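Local coordinates for protein shikimate dehydrogenase (NADP(+)) (Listeria monocytogenes, PDB 3TNL) that probably catalyses the reversible NADPH-linked reduction of 3-dehydroshikimate to shikimate, a step in chorismate and aromatic amino acid biosynthesis, at residues M252-P255 with E256-V259. Sequence-based numbering, arbitrary orientation.
Sequences MLRP and ELIV
Leu257 N donates a hydrogen bond of 3.1 Å to Arg254 O, closing a type I beta turn that swings the chain into strand 258-261 of the parallel Rossmann sheet. Pro255 suits the second position of the turn because its ring already fixes phi near -63°; Glu256, the third, is solvent-exposed, where a carboxylate is readily hydrated. On the buried side, Leu257 carries CG anti to its backbone N (chi1 178°), which sends CD2 back to Leu253 CD2, 3.7 Å away; Val259 CG2 lies at a looser 4.4 Å from that same Leu253 methyl. These apolar groups pack between the turn and helix 270-277, Leu253 on Ile274 and Val259 on Leu271. Extended from CG to NE, Arg254 crosses Leu257 at about a right angle, and Leu257 CB sits over one guanidinium face, off-centre, 4.1 Å from Arg254 NH1. In the guanidinium plane a water accepts from Arg254 NE at 2.9 Å and donates to Glu256 OE1 at 2.6 Å, bridging opposite charges that form no direct salt bridge. NH1 and NH2 bond to the carbonyls of Ile224 and Ser227, fixing the group's rotation. Leu257 thus joins apolar core to arginine, while Pro255, Glu256 and the water form the open side.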
loop_
_atom_site.group_PDB
_atom_site.type_symbol
_atom_site.label_atom_id
_atom_site.label_comp_id
_atom_site.label_asym_id
_atom_site.label_seq_id
_atom_site.Cartn_x
_atom_site.Cartn_y
_atom_site.Cartn_z
ATOM N N MET B 252 -48.231 8.571 -11.278
ATOM C CA MET B 252 -47.815 8.907 -9.903
ATOM C C MET B 252 -46.785 10.051 -9.951
ATOM O O MET B 252 -46.512 10.700 -8.933
ATOM C CB MET B 252 -47.228 7.716 -9.123
ATOM C CG MET B 252 -48.227 6.689 -8.860
ATOM S SD MET B 252 -47.487 5.335 -7.974
ATOM C CE MET B 252 -48.964 4.316 -7.673
ATOM N N LEU B 253 -46.227 10.325 -11.136
ATOM C CA LEU B 253 -45.224 11.369 -11.314
ATOM C C LEU B 253 -45.903 12.641 -11.842
ATOM O O LEU B 253 -47.058 12.607 -12.272
ATOM C CB LEU B 253 -44.140 10.880 -12.278
ATOM C CG LEU B 253 -43.529 9.508 -12.022
ATOM C CD1 LEU B 253 -42.368 9.231 -13.008
ATOM C CD2 LEU B 253 -43.006 9.415 -10.634
ATOM N N ARG B 254 -45.191 13.766 -11.780
ATOM C CA ARG B 254 -45.663 15.056 -12.277
ATOM C C ARG B 254 -44.447 15.845 -12.697
ATOM O O ARG B 254 -43.345 15.584 -12.219
ATOM C CB ARG B 254 -46.470 15.816 -11.237
ATOM C CG ARG B 254 -45.648 16.221 -9.986
ATOM C CD ARG B 254 -46.509 16.766 -8.880
ATOM N NE ARG B 254 -45.677 17.294 -7.802
ATOM C CZ ARG B 254 -45.068 16.549 -6.880
ATOM N NH1 ARG B 254 -45.146 15.229 -6.918
ATOM N NH2 ARG B 254 -44.331 17.168 -5.969
ATOM N N PRO B 255 -44.631 16.864 -13.555
ATOM C CA PRO B 255 -43.476 17.560 -14.095
ATOM C C PRO B 255 -42.583 18.300 -13.095
ATOM O O PRO B 255 -41.394 18.445 -13.342
ATOM C CB PRO B 255 -44.098 18.519 -15.104
ATOM C CG PRO B 255 -45.335 17.911 -15.501
ATOM C CD PRO B 255 -45.860 17.226 -14.273
ATOM N N GLU B 256 -43.130 18.724 -11.958
ATOM C CA GLU B 256 -42.336 19.437 -10.962
ATOM C C GLU B 256 -41.488 18.534 -10.085
ATOM O O GLU B 256 -40.556 18.995 -9.437
ATOM C CB GLU B 256 -43.247 20.305 -10.056
ATOM C CG GLU B 256 -43.839 21.484 -10.784
ATOM C CD GLU B 256 -44.629 22.439 -9.895
ATOM O OE1 GLU B 256 -44.788 22.162 -8.680
ATOM O OE2 GLU B 256 -45.080 23.485 -10.426
ATOM N N LEU B 257 -41.806 17.244 -10.087
ATOM C CA LEU B 257 -41.089 16.301 -9.247
ATOM C C LEU B 257 -39.671 16.028 -9.755
ATOM O O LEU B 257 -39.442 16.020 -10.964
ATOM C CB LEU B 257 -41.841 14.958 -9.276
ATOM C CG LEU B 257 -41.284 13.771 -8.524
ATOM C CD1 LEU B 257 -41.343 14.000 -7.042
ATOM C CD2 LEU B 257 -42.099 12.491 -8.867
ATOM N N ILE B 258 -38.747 15.805 -8.830
ATOM C CA ILE B 258 -37.381 15.367 -9.150
ATOM C C ILE B 258 -37.375 13.880 -8.955
ATOM O O ILE B 258 -37.788 13.402 -7.879
ATOM C CB ILE B 258 -36.353 15.974 -8.183
ATOM C CG1 ILE B 258 -36.399 17.492 -8.291
ATOM C CG2 ILE B 258 -34.938 15.469 -8.510
ATOM C CD1 ILE B 258 -35.824 18.162 -7.017
ATOM N N VAL B 259 -36.874 13.127 -9.936
ATOM C CA VAL B 259 -36.737 11.669 -9.778
ATOM C C VAL B 259 -35.235 11.355 -9.829
ATOM O O VAL B 259 -34.522 11.743 -10.767
ATOM C CB VAL B 259 -37.534 10.870 -10.820
ATOM C CG1 VAL B 259 -37.326 9.369 -10.589
ATOM C CG2 VAL B 259 -39.019 11.240 -10.712
HETATM O O HOH W 1 -45.813 20.133 -7.372
#